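Local structure of adenosine kinase, putative (Trypanosoma brucei, 3OTX) at residues F166-F171 against N178-A183; F171-D176 against A209-V214; A159-R164 against C184-E189. The protein probably phosphorylates adenosine to AMP with ATP as phosphate donor, a magnesium-dependent step of purine salvage, as a member of the PfkB carbohydrate kinase family. The protein carries 1 engineered substitution. All coordinates share one frame; numbering follows the deposited sequence. Where two conformers were deposited one is given.

Interactions 1 and 3 both use helix 177-189; interaction 2 joins the loop between strand 165-169 and that helix to helix 208-214. Interaction 1 packs the strand against helix 177-189. Interaction 2 shares F171 with it and lies about 8 Å away, centre to centre; V180 CG1 and V214 CG2 join the two at 3.6 Å. Interaction 3 belongs to the far end of helix 177-189, about 11 Å from interaction 1 between centres, where F166 CZ comes within 3.4 Å of M160 O. F171 has an adenine of AP5 over one face of its ring, so interactions 1 and 2 border the ligand pocket. Interaction 3 lies away from it.

Interaction 1: residues F166-F171 against N178-A183; sequences FYFSGF and NHVLQA. With AP5 (bis(adenosine)-5'-pentaphosphate), chain C.
F168 reaches from strand 166-169 to helix 178-183 and packs on V180 and A183. Its CB points toward the helix. CG stands anti to the carbonyl carbon (chi1 -82°), which sends the ring on to the helix. F168 CG itself is 4.2 Å from V180 CG1. Farther out, F168 CD2 lies 3.8 Å from V180 CG2, and F168 CE2 lies 3.6 Å from V180 CA. F168 CE1 instead presses on A183 CB at 3.2 Å, a tight contact. The tip, F168 CZ, also touches A183 CB and approaches H179 O at 4.1 Å. The ring meets these groups obliquely. F166 adds a looser touch, F166 CD2 to A183 CB at 4.3 Å, with A183 O over one face of its ring. The two axes run nearly antiparallel, at 162°, as in the first half of a beta-alpha-beta crossover. F194 of the next strand, 193-197, meets the F168 ring and also packs on V180 and A183. Beyond the strand, F171 lays one ring face on an adenine of AP5, with C6B 3.3 Å above the F171 ring plane. The strand-helix contact is apolar and buried, so close fit rather than polar bonding joins its side chains.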
loop_
_atom_site.group_PDB
_atom_site.type_symbol
_atom_site.label_atom_id
_atom_site.label_comp_id
_atom_site.label_asym_id
_atom_site.label_seq_id
_atom_site.Cartn_x
_atom_site.Cartn_y
_atom_site.Cartn_z
ATOM N N PHE A 166 -7.024 -2.452 10.548
ATOM C CA PHE A 166 -5.664 -2.937 10.354
ATOM C C PHE A 166 -5.458 -3.063 8.866
ATOM O O PHE A 166 -6.219 -3.760 8.187
ATOM C CB PHE A 166 -5.506 -4.291 11.062
ATOM C CG PHE A 166 -5.697 -4.204 12.561
ATOM C CD1 PHE A 166 -6.984 -4.165 13.114
ATOM C CD2 PHE A 166 -4.583 -4.131 13.410
ATOM C CE1 PHE A 166 -7.157 -4.085 14.486
ATOM C CE2 PHE A 166 -4.769 -4.030 14.801
ATOM C CZ PHE A 166 -6.046 -4.015 15.322
ATOM N N TYR A 167 -4.429 -2.370 8.367
ATOM C CA TYR A 167 -4.122 -2.412 6.956
ATOM C C TYR A 167 -2.679 -2.841 6.771
ATOM O O TYR A 167 -1.746 -2.181 7.290
ATOM C CB TYR A 167 -4.344 -1.038 6.306
ATOM C CG TYR A 167 -3.774 -0.977 4.911
ATOM C CD1 TYR A 167 -4.387 -1.660 3.863
ATOM C CD2 TYR A 167 -2.607 -0.279 4.663
ATOM C CE1 TYR A 167 -3.847 -1.619 2.580
ATOM C CE2 TYR A 167 -2.068 -0.232 3.384
ATOM C CZ TYR A 167 -2.693 -0.909 2.372
ATOM O OH TYR A 167 -2.146 -0.856 1.110
ATOM N N PHE A 168 -2.500 -3.917 6.013
ATOM C CA PHE A 168 -1.177 -4.362 5.609
ATOM C C PHE A 168 -1.065 -4.327 4.116
ATOM O O PHE A 168 -2.000 -4.710 3.426
ATOM C CB PHE A 168 -0.934 -5.802 6.056
ATOM C CG PHE A 168 -0.499 -5.928 7.478
ATOM C CD1 PHE A 168 -1.300 -5.453 8.539
ATOM C CD2 PHE A 168 0.682 -6.584 7.777
ATOM C CE1 PHE A 168 -0.877 -5.579 9.878
ATOM C CE2 PHE A 168 1.095 -6.743 9.108
ATOM C CZ PHE A 168 0.300 -6.228 10.159
ATOM N N SER A 169 0.075 -3.853 3.607
ATOM C CA SER A 169 0.331 -4.005 2.182
ATOM C C SER A 169 0.626 -5.472 1.880
ATOM O O SER A 169 1.163 -6.203 2.725
ATOM C CB SER A 169 1.523 -3.154 1.772
ATOM O OG SER A 169 2.716 -3.722 2.276
ATOM N N GLY A 170 0.299 -5.890 0.657
ATOM C CA GLY A 170 0.706 -7.204 0.200
ATOM C C GLY A 170 2.217 -7.349 0.274
ATOM O O GLY A 170 2.731 -8.433 0.485
ATOM N N PHE A 171 2.931 -6.248 0.111
ATOM C CA PHE A 171 4.403 -6.280 0.239
ATOM C C PHE A 171 4.942 -6.794 1.565
ATOM O O PHE A 171 6.062 -7.328 1.594
ATOM C CB PHE A 171 4.949 -4.883 0.003
ATOM C CG PHE A 171 4.782 -4.367 -1.410
ATOM C CD1 PHE A 171 4.179 -3.107 -1.613
ATOM C CD2 PHE A 171 5.276 -5.071 -2.488
ATOM C CE1 PHE A 171 4.102 -2.572 -2.944
ATOM C CE2 PHE A 171 5.203 -4.559 -3.841
ATOM C CZ PHE A 171 4.616 -3.313 -4.043
ATOM N N ASN A 178 4.074 -14.435 9.630
ATOM C CA ASN A 178 3.664 -14.462 11.019
ATOM C C ASN A 178 3.409 -13.073 11.619
ATOM O O ASN A 178 2.541 -12.943 12.503
ATOM C CB ASN A 178 4.641 -15.293 11.826
ATOM C CG ASN A 178 4.568 -16.761 11.456
ATOM O OD1 ASN A 178 3.491 -17.312 11.223
ATOM N ND2 ASN A 178 5.724 -17.400 11.380
ATOM N N HIS A 179 4.117 -12.038 11.148
ATOM C CA HIS A 179 3.829 -10.683 11.644
ATOM C C HIS A 179 2.432 -10.265 11.213
ATOM O O HIS A 179 1.680 -9.651 11.974
ATOM C CB HIS A 179 4.814 -9.664 11.065
ATOM C CG HIS A 179 6.243 -9.918 11.428
ATOM N ND1 HIS A 179 6.624 -10.838 12.379
ATOM C CD2 HIS A 179 7.387 -9.353 10.963
ATOM C CE1 HIS A 179 7.944 -10.836 12.479
ATOM N NE2 HIS A 179 8.432 -9.953 11.620
ATOM N N VAL A 180 2.073 -10.605 9.984
ATOM C CA VAL A 180 0.764 -10.303 9.438
ATOM C C VAL A 180 -0.286 -11.065 10.214
ATOM O O VAL A 180 -1.310 -10.470 10.586
ATOM C CB VAL A 180 0.674 -10.679 7.947
ATOM C CG1 VAL A 180 -0.599 -10.095 7.346
ATOM C CG2 VAL A 180 1.889 -10.096 7.177
ATOM N N LEU A 181 -0.043 -12.361 10.461
ATOM C CA LEU A 181 -1.034 -13.182 11.189
ATOM C C LEU A 181 -1.303 -12.661 12.605
ATOM O O LEU A 181 -2.447 -12.720 13.089
ATOM C CB LEU A 181 -0.615 -14.656 11.198
ATOM C CG LEU A 181 -0.646 -15.292 9.817
ATOM C CD1 LEU A 181 0.033 -16.664 9.879
ATOM C CD2 LEU A 181 -2.104 -15.471 9.242
ATOM N N GLN A 182 -0.287 -12.062 13.228
ATOM C CA GLN A 182 -0.492 -11.460 14.556
ATOM C C GLN A 182 -1.564 -10.375 14.467
ATOM O O GLN A 182 -2.479 -10.328 15.281
ATOM C CB GLN A 182 0.795 -10.883 15.132
ATOM C CG GLN A 182 0.585 -10.158 16.469
ATOM C CD GLN A 182 1.860 -9.554 17.004
ATOM O OE1 GLN A 182 2.938 -10.133 16.852
ATOM N NE2 GLN A 182 1.753 -8.386 17.635
ATOM N N ALA A 183 -1.461 -9.504 13.472
ATOM C CA ALA A 183 -2.501 -8.486 13.292
ATOM C C ALA A 183 -3.846 -9.074 12.869
ATOM O O ALA A 183 -4.903 -8.569 13.271
ATOM C CB ALA A 183 -2.050 -7.440 12.265
HETATM P PA AP5 C . -5.153 2.874 -10.568
HETATM O O1A AP5 C . -4.376 3.198 -11.840
HETATM O O2A AP5 C . -6.158 1.751 -10.725
HETATM O O3A AP5 C . -4.208 2.467 -9.329
HETATM P PB AP5 C . -2.858 1.585 -9.390
HETATM O O1B AP5 C . -2.755 0.771 -10.642
HETATM O O2B AP5 C . -2.768 0.865 -8.089
HETATM O O3B AP5 C . -1.802 2.776 -9.440
HETATM P PG AP5 C . -0.277 2.865 -9.888
HETATM O O1G AP5 C . -0.026 4.288 -10.281
HETATM O O2G AP5 C . 0.095 1.978 -11.056
HETATM O O3G AP5 C . 0.415 2.562 -8.532
HETATM P PD AP5 C . 1.983 2.462 -8.153
HETATM O O1D AP5 C . 2.918 2.706 -9.324
HETATM O O2D AP5 C . 2.116 1.179 -7.382
HETATM O O3D AP5 C . 2.137 3.750 -7.199
HETATM P PE AP5 C . 1.841 3.796 -5.614
HETATM O O1E AP5 C . 0.616 2.983 -5.305
HETATM O O2E AP5 C . 1.866 5.251 -5.148
HETATM O O5F AP5 C . -5.804 4.243 -10.044
HETATM C C5F AP5 C . -6.451 4.305 -8.773
HETATM C C4F AP5 C . -7.424 5.459 -8.777
HETATM O O4F AP5 C . -6.748 6.667 -9.150
HETATM C C3F AP5 C . -8.537 5.352 -9.815
HETATM O O3F AP5 C . -9.617 4.625 -9.282
HETATM C C2F AP5 C . -8.844 6.784 -10.144
HETATM O O2F AP5 C . -9.687 7.329 -9.160
HETATM C C1F AP5 C . -7.476 7.460 -10.006
HETATM N N9A AP5 C . -6.719 7.539 -11.288
HETATM C C8A AP5 C . -5.582 6.803 -11.636
HETATM N N7A AP5 C . -5.199 7.201 -12.881
HETATM C C5A AP5 C . -6.045 8.167 -13.310
HETATM C C6A AP5 C . -6.107 8.940 -14.448
HETATM N N6A AP5 C . -5.155 8.895 -15.384
HETATM N N1A AP5 C . -7.113 9.868 -14.566
HETATM C C2A AP5 C . -8.050 10.067 -13.564
HETATM N N3A AP5 C . -7.969 9.296 -12.425
HETATM C C4A AP5 C . -6.983 8.388 -12.289
HETATM O O5J AP5 C . 3.107 3.007 -4.971
HETATM C C5J AP5 C . 4.418 3.516 -5.153
HETATM C C4J AP5 C . 5.162 3.130 -3.885
HETATM O O4J AP5 C . 5.417 1.716 -3.857
HETATM C C3J AP5 C . 6.565 3.738 -3.785
HETATM O O3J AP5 C . 6.508 4.802 -2.835
HETATM C C2J AP5 C . 7.466 2.573 -3.344
HETATM O O2J AP5 C . 8.329 2.898 -2.261
HETATM C C1J AP5 C . 6.455 1.533 -2.928
HETATM N N9B AP5 C . 6.970 0.157 -2.976
HETATM C C8B AP5 C . 7.479 -0.458 -4.087
HETATM N N7B AP5 C . 7.884 -1.696 -3.703
HETATM C C5B AP5 C . 7.628 -1.856 -2.366
HETATM C C6B AP5 C . 7.829 -2.918 -1.476
HETATM N N6B AP5 C . 8.450 -4.062 -1.805
HETATM N N1B AP5 C . 7.467 -2.688 -0.177
HETATM C C2B AP5 C . 6.837 -1.548 0.265
HETATM N N3B AP5 C . 6.680 -0.486 -0.602
HETATM C C4B AP5 C . 7.044 -0.675 -1.906
#

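Interaction 2: residues F171-D176 against A209-V214; sequences FTLTVD and AQLGEV. With AP5 (bis(adenosine)-5'-pentaphosphate), chain C.
The 3-10 turn 170-174, which follows strand 165-169 at the edge of the nucleoside pocket, packs its L173 against helix 209-214. L173 points toward the helix and lodges among Q210, L211 and V214. L173 CD1 meets L211 CD1 at 3.9 Å and is equally close to L211 CA. The other methyl, L173 CD2, lies 3.9 Å from V214 CG2. Both pairs of side chains meet at a slant. Nearer the backbone, L173 CB and Q210 CB are 4.0 Å apart. Q210 CG passes 3.7 Å from L173 O. Beyond it, a bend at chi2 (94°) carries the amide to a bridging water. That water donates to L173 O at 2.8 Å and accepts from Q210 NE2 at 2.9 Å. The bridge ties the turn to the helix beside the apolar contact. I203 of helix 201-206 also packs on L173, while V180 of helix 177-189 touches V214. Near the start of the turn, the F171 backbone N is bonded to S199 OG. At the far end, D176 is the N-cap of helix 177-189, and its OD1 takes the N-H of N178. The arrangement is a strand-to-helix connection at the C-terminal end of a parallel strand, where the ribokinase-type alpha/beta fold places its substrate pocket.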
loop_
_atom_site.group_PDB
_atom_site.type_symbol
_atom_site.label_atom_id
_atom_site.label_comp_id
_atom_site.label_asym_id
_atom_site.label_seq_id
_atom_site.Cartn_x
_atom_site.Cartn_y
_atom_site.Cartn_z
ATOM N N PHE A 171 2.931 -6.248 0.111
ATOM C CA PHE A 171 4.403 -6.280 0.239
ATOM C C PHE A 171 4.942 -6.794 1.565
ATOM O O PHE A 171 6.062 -7.328 1.594
ATOM C CB PHE A 171 4.949 -4.883 0.003
ATOM C CG PHE A 171 4.782 -4.367 -1.410
ATOM C CD1 PHE A 171 4.179 -3.107 -1.613
ATOM C CD2 PHE A 171 5.276 -5.071 -2.488
ATOM C CE1 PHE A 171 4.102 -2.572 -2.944
ATOM C CE2 PHE A 171 5.203 -4.559 -3.841
ATOM C CZ PHE A 171 4.616 -3.313 -4.043
ATOM N N THR A 172 4.134 -6.727 2.625
ATOM C CA THR A 172 4.544 -7.323 3.905
ATOM C C THR A 172 4.703 -8.846 3.843
ATOM O O THR A 172 5.396 -9.407 4.662
ATOM C CB THR A 172 3.579 -6.984 5.064
ATOM O OG1 THR A 172 2.290 -7.521 4.783
ATOM C CG2 THR A 172 3.478 -5.469 5.240
ATOM N N LEU A 173 4.123 -9.495 2.840
ATOM C CA LEU A 173 4.137 -10.959 2.798
ATOM C C LEU A 173 5.524 -11.500 2.452
ATOM O O LEU A 173 5.792 -12.693 2.618
ATOM C CB LEU A 173 3.098 -11.445 1.780
ATOM C CG LEU A 173 1.678 -11.082 2.234
ATOM C CD1 LEU A 173 0.664 -11.302 1.108
ATOM C CD2 LEU A 173 1.249 -11.890 3.482
ATOM N N THR A 174 6.398 -10.617 1.966
ATOM C CA THR A 174 7.770 -11.066 1.645
ATOM C C THR A 174 8.731 -11.050 2.841
ATOM O O THR A 174 9.870 -11.537 2.727
ATOM C CB THR A 174 8.418 -10.275 0.491
ATOM O OG1 THR A 174 8.982 -9.045 0.999
ATOM C CG2 THR A 174 7.436 -9.993 -0.610
ATOM N N VAL A 175 8.275 -10.504 3.965
ATOM C CA VAL A 175 9.108 -10.339 5.160
ATOM C C VAL A 175 8.833 -11.530 6.088
ATOM O O VAL A 175 9.535 -12.551 6.001
ATOM C CB VAL A 175 8.908 -8.963 5.817
ATOM C CG1 VAL A 175 9.762 -8.850 7.104
ATOM C CG2 VAL A 175 9.274 -7.830 4.787
ATOM N N ASP A 176 7.778 -11.456 6.892
ATOM C CA ASP A 176 7.392 -12.606 7.718
ATOM C C ASP A 176 5.885 -12.664 7.829
ATOM O O ASP A 176 5.262 -11.794 8.439
ATOM C CB ASP A 176 8.014 -12.488 9.117
ATOM C CG ASP A 176 7.861 -13.748 9.939
ATOM O OD1 ASP A 176 7.007 -14.607 9.639
ATOM O OD2 ASP A 176 8.632 -13.888 10.924
ATOM N N ALA A 209 1.665 -18.725 -1.115
ATOM C CA ALA A 209 1.442 -19.494 0.122
ATOM C C ALA A 209 1.171 -18.537 1.271
ATOM O O ALA A 209 0.225 -18.746 2.064
ATOM C CB ALA A 209 2.625 -20.413 0.445
ATOM N N GLN A 210 1.990 -17.493 1.353
ATOM C CA GLN A 210 1.833 -16.464 2.393
ATOM C C GLN A 210 0.494 -15.746 2.245
ATOM O O GLN A 210 -0.235 -15.526 3.216
ATOM C CB GLN A 210 2.965 -15.442 2.303
ATOM C CG GLN A 210 4.325 -16.051 2.685
ATOM C CD GLN A 210 5.115 -16.548 1.484
ATOM O OE1 GLN A 210 4.567 -16.987 0.469
ATOM N NE2 GLN A 210 6.421 -16.473 1.601
ATOM N N LEU A 211 0.186 -15.343 1.012
ATOM C CA LEU A 211 -1.095 -14.711 0.750
ATOM C C LEU A 211 -2.245 -15.635 1.156
ATOM O O LEU A 211 -3.215 -15.190 1.788
ATOM C CB LEU A 211 -1.198 -14.332 -0.746
ATOM C CG LEU A 211 -2.493 -13.654 -1.192
ATOM C CD1 LEU A 211 -2.762 -12.359 -0.436
ATOM C CD2 LEU A 211 -2.457 -13.376 -2.733
ATOM N N GLY A 212 -2.129 -16.912 0.829
ATOM C CA GLY A 212 -3.173 -17.879 1.191
ATOM C C GLY A 212 -3.395 -18.015 2.693
ATOM O O GLY A 212 -4.520 -18.267 3.128
ATOM N N GLU A 213 -2.330 -17.880 3.474
ATOM C CA GLU A 213 -2.442 -17.953 4.932
ATOM C C GLU A 213 -3.271 -16.792 5.484
ATOM O O GLU A 213 -4.007 -16.947 6.468
ATOM C CB GLU A 213 -1.070 -17.946 5.600
ATOM C CG GLU A 213 -0.378 -19.277 5.617
ATOM C CD GLU A 213 0.666 -19.354 6.702
ATOM O OE1 GLU A 213 0.285 -19.405 7.890
ATOM O OE2 GLU A 213 1.861 -19.387 6.361
ATOM N N VAL A 214 -3.136 -15.634 4.834
ATOM C CA VAL A 214 -3.736 -14.397 5.340
ATOM C C VAL A 214 -5.160 -14.150 4.826
ATOM O O VAL A 214 -5.981 -13.562 5.536
ATOM C CB VAL A 214 -2.772 -13.193 5.051
ATOM C CG1 VAL A 214 -3.419 -11.825 5.243
ATOM C CG2 VAL A 214 -1.490 -13.325 5.920
HETATM P PA AP5 C . -5.153 2.874 -10.568
HETATM O O1A AP5 C . -4.376 3.198 -11.840
HETATM O O2A AP5 C . -6.158 1.751 -10.725
HETATM O O3A AP5 C . -4.208 2.467 -9.329
HETATM P PB AP5 C . -2.858 1.585 -9.390
HETATM O O1B AP5 C . -2.755 0.771 -10.642
HETATM O O2B AP5 C . -2.768 0.865 -8.089
HETATM O O3B AP5 C . -1.802 2.776 -9.440
HETATM P PG AP5 C . -0.277 2.865 -9.888
HETATM O O1G AP5 C . -0.026 4.288 -10.281
HETATM O O2G AP5 C . 0.095 1.978 -11.056
HETATM O O3G AP5 C . 0.415 2.562 -8.532
HETATM P PD AP5 C . 1.983 2.462 -8.153
HETATM O O1D AP5 C . 2.918 2.706 -9.324
HETATM O O2D AP5 C . 2.116 1.179 -7.382
HETATM O O3D AP5 C . 2.137 3.750 -7.199
HETATM P PE AP5 C . 1.841 3.796 -5.614
HETATM O O1E AP5 C . 0.616 2.983 -5.305
HETATM O O2E AP5 C . 1.866 5.251 -5.148
HETATM O O5F AP5 C . -5.804 4.243 -10.044
HETATM C C5F AP5 C . -6.451 4.305 -8.773
HETATM C C4F AP5 C . -7.424 5.459 -8.777
HETATM O O4F AP5 C . -6.748 6.667 -9.150
HETATM C C3F AP5 C . -8.537 5.352 -9.815
HETATM O O3F AP5 C . -9.617 4.625 -9.282
HETATM C C2F AP5 C . -8.844 6.784 -10.144
HETATM O O2F AP5 C . -9.687 7.329 -9.160
HETATM C C1F AP5 C . -7.476 7.460 -10.006
HETATM N N9A AP5 C . -6.719 7.539 -11.288
HETATM C C8A AP5 C . -5.582 6.803 -11.636
HETATM N N7A AP5 C . -5.199 7.201 -12.881
HETATM C C5A AP5 C . -6.045 8.167 -13.310
HETATM C C6A AP5 C . -6.107 8.940 -14.448
HETATM N N6A AP5 C . -5.155 8.895 -15.384
HETATM N N1A AP5 C . -7.113 9.868 -14.566
HETATM C C2A AP5 C . -8.050 10.067 -13.564
HETATM N N3A AP5 C . -7.969 9.296 -12.425
HETATM C C4A AP5 C . -6.983 8.388 -12.289
HETATM O O5J AP5 C . 3.107 3.007 -4.971
HETATM C C5J AP5 C . 4.418 3.516 -5.153
HETATM C C4J AP5 C . 5.162 3.130 -3.885
HETATM O O4J AP5 C . 5.417 1.716 -3.857
HETATM C C3J AP5 C . 6.565 3.738 -3.785
HETATM O O3J AP5 C . 6.508 4.802 -2.835
HETATM C C2J AP5 C . 7.466 2.573 -3.344
HETATM O O2J AP5 C . 8.329 2.898 -2.261
HETATM C C1J AP5 C . 6.455 1.533 -2.928
HETATM N N9B AP5 C . 6.970 0.157 -2.976
HETATM C C8B AP5 C . 7.479 -0.458 -4.087
HETATM N N7B AP5 C . 7.884 -1.696 -3.703
HETATM C C5B AP5 C . 7.628 -1.856 -2.366
HETATM C C6B AP5 C . 7.829 -2.918 -1.476
HETATM N N6B AP5 C . 8.450 -4.062 -1.805
HETATM N N1B AP5 C . 7.467 -2.688 -0.177
HETATM C C2B AP5 C . 6.837 -1.548 0.265
HETATM N N3B AP5 C . 6.680 -0.486 -0.602
HETATM C C4B AP5 C . 7.044 -0.675 -1.906
HETATM O O HOH W 1 7.795 -14.527 3.271
#

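Interaction 3: residues A159-R164 against C184-E189; sequences AMDESR and CRKARE
A chi1 of -179° sets K186 CG trans to the backbone N, and the chain then bends at chi2 (66°) and chi3 (64°). These turns fold it over M160 and bring NZ to the carboxylate of D161. The contact joins the last turns of two helices, 154-162 and 177-189, which flank the large sheet of the PfkB kinase fold. Its polar part is a salt-bridge network of D161, K186 and E189. K186 NZ donates to D161 OD1 at 2.7 Å and arrives on the syn lone pair, the side of the other oxygen. Within its own helix, K186 NZ also donates to E189 OE1 at 2.8 Å, from above the carboxylate plane. The lysine therefore sits between two acids. D161 OD1 and E189 OE2 are 4.6 Å apart, and the positive charge of K186 probably offsets their repulsion. The apolar part is formed by the K186 and M160 chains. K186 CG rests 3.6 Å from M160 CB, and K186 CB is 4.0 Å from M160 SD. The two chains cross at a slant, and F166 of strand 165-169 packs on both. Past the end of the first helix, S163 OG donates to A159 O at 2.6 Å. R164 folds back, and its NH1 donates to both D161 O and S163 O. Both oxygens lie close to the guanidinium plane. A water donates to D161 OD2 at 3.1 Å and accepts a weak bond from K186 NZ.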
loop_
_atom_site.group_PDB
_atom_site.type_symbol
_atom_site.label_atom_id
_atom_site.label_comp_id
_atom_site.label_asym_id
_atom_site.label_seq_id
_atom_site.Cartn_x
_atom_site.Cartn_y
_atom_site.Cartn_z
ATOM N N ALA A 159 -0.454 -0.223 20.320
ATOM C CA ALA A 159 -1.055 0.293 19.080
ATOM C C ALA A 159 -2.094 -0.637 18.487
ATOM O O ALA A 159 -3.164 -0.187 18.030
ATOM C CB ALA A 159 0.038 0.610 18.047
ATOM N N MET A 160 -1.809 -1.937 18.499
ATOM C CA MET A 160 -2.788 -2.890 18.010
ATOM C C MET A 160 -4.036 -2.892 18.914
ATOM O O MET A 160 -5.157 -2.892 18.406
ATOM C CB MET A 160 -2.199 -4.289 17.938
ATOM C CG MET A 160 -1.183 -4.471 16.814
ATOM S SD MET A 160 -0.971 -6.258 16.503
ATOM C CE MET A 160 0.163 -6.183 15.105
ATOM N N ASP A 161 -3.838 -2.867 20.228
ATOM C CA ASP A 161 -4.991 -2.898 21.144
ATOM C C ASP A 161 -5.916 -1.706 20.984
ATOM O O ASP A 161 -7.107 -1.838 21.191
ATOM C CB ASP A 161 -4.582 -3.023 22.612
ATOM C CG ASP A 161 -4.043 -4.409 22.950
ATOM O OD1 ASP A 161 -4.390 -5.381 22.229
ATOM O OD2 ASP A 161 -3.279 -4.529 23.915
ATOM N N GLU A 162 -5.356 -0.552 20.598
ATOM C CA GLU A 162 -6.181 0.661 20.481
ATOM C C GLU A 162 -6.787 0.875 19.074
ATOM O O GLU A 162 -7.675 1.721 18.886
ATOM C CB GLU A 162 -5.392 1.892 20.953
ATOM C CG GLU A 162 -4.290 2.279 20.008
ATOM C CD GLU A 162 -3.265 3.236 20.601
ATOM O OE1 GLU A 162 -3.387 3.647 21.779
ATOM O OE2 GLU A 162 -2.314 3.561 19.865
ATOM N N SER A 163 -6.308 0.106 18.091
ATOM C CA SER A 163 -6.749 0.251 16.688
ATOM C C SER A 163 -7.962 -0.612 16.396
ATOM O O SER A 163 -8.187 -1.656 17.058
ATOM C CB SER A 163 -5.600 -0.125 15.724
ATOM O OG SER A 163 -4.494 0.740 15.939
ATOM N N ARG A 164 -8.747 -0.193 15.406
ATOM C CA ARG A 164 -9.922 -0.986 14.992
ATOM C C ARG A 164 -9.898 -1.337 13.510
ATOM O O ARG A 164 -10.665 -2.181 13.068
ATOM C CB ARG A 164 -11.242 -0.298 15.362
ATOM C CG ARG A 164 -11.439 -0.136 16.843
ATOM C CD ARG A 164 -11.565 -1.506 17.526
ATOM N NE ARG A 164 -11.802 -1.377 18.960
ATOM C CZ ARG A 164 -10.837 -1.350 19.888
ATOM N NH1 ARG A 164 -9.541 -1.455 19.540
ATOM N NH2 ARG A 164 -11.192 -1.222 21.167
ATOM N N CYS A 184 -3.836 -10.128 12.049
ATOM C CA CYS A 184 -5.092 -10.779 11.691
ATOM C C CYS A 184 -5.856 -11.272 12.915
ATOM O O CYS A 184 -7.076 -11.081 13.004
ATOM C CB CYS A 184 -4.801 -11.989 10.809
ATOM S SG CYS A 184 -4.281 -11.596 9.152
ATOM N N ARG A 185 -5.145 -11.919 13.834
ATOM C CA ARG A 185 -5.749 -12.381 15.071
ATOM C C ARG A 185 -6.160 -11.205 15.963
ATOM O O ARG A 185 -7.215 -11.266 16.604
ATOM C CB ARG A 185 -4.799 -13.337 15.785
ATOM C CG ARG A 185 -4.634 -14.667 15.022
ATOM C CD ARG A 185 -3.792 -15.698 15.822
ATOM N NE ARG A 185 -2.526 -15.153 16.319
ATOM C CZ ARG A 185 -1.363 -15.185 15.660
ATOM N NH1 ARG A 185 -1.263 -15.780 14.466
ATOM N NH2 ARG A 185 -0.283 -14.625 16.203
ATOM N N LYS A 186 -5.344 -10.148 16.025
ATOM C CA LYS A 186 -5.725 -8.990 16.834
ATOM C C LYS A 186 -7.006 -8.328 16.327
ATOM O O LYS A 186 -7.863 -7.916 17.123
ATOM C CB LYS A 186 -4.575 -7.982 16.852
ATOM C CG LYS A 186 -4.861 -6.758 17.682
ATOM C CD LYS A 186 -4.988 -7.083 19.190
ATOM C CE LYS A 186 -3.677 -7.626 19.804
ATOM N NZ LYS A 186 -3.759 -7.844 21.292
ATOM N N ALA A 187 -7.141 -8.211 15.003
ATOM C CA ALA A 187 -8.355 -7.618 14.429
ATOM C C ALA A 187 -9.597 -8.386 14.898
ATOM O O ALA A 187 -10.631 -7.781 15.212
ATOM C CB ALA A 187 -8.287 -7.629 12.927
ATOM N N ARG A 188 -9.506 -9.720 14.999
ATOM C CA ARG A 188 -10.642 -10.497 15.525
ATOM C C ARG A 188 -10.891 -10.205 17.007
ATOM O O ARG A 188 -12.032 -9.993 17.412
ATOM C CB ARG A 188 -10.441 -12.000 15.298
ATOM C CG ARG A 188 -10.342 -12.364 13.808
ATOM C CD ARG A 188 -11.722 -12.350 13.162
ATOM N NE ARG A 188 -11.648 -12.698 11.746
ATOM C CZ ARG A 188 -11.513 -13.937 11.265
ATOM N NH1 ARG A 188 -11.451 -14.992 12.083
ATOM N NH2 ARG A 188 -11.425 -14.116 9.963
ATOM N N GLU A 189 -9.808 -10.166 17.785
ATOM C CA GLU A 189 -9.873 -9.880 19.211
ATOM C C GLU A 189 -10.618 -8.587 19.522
ATOM O O GLU A 189 -11.407 -8.541 20.454
ATOM C CB GLU A 189 -8.462 -9.846 19.839
ATOM C CG GLU A 189 -8.460 -9.542 21.380
ATOM C CD GLU A 189 -7.037 -9.353 21.943
ATOM O OE1 GLU A 189 -6.042 -9.537 21.214
ATOM O OE2 GLU A 189 -6.911 -9.083 23.147
HETATM O O HOH W 2 -2.575 -7.473 24.352
#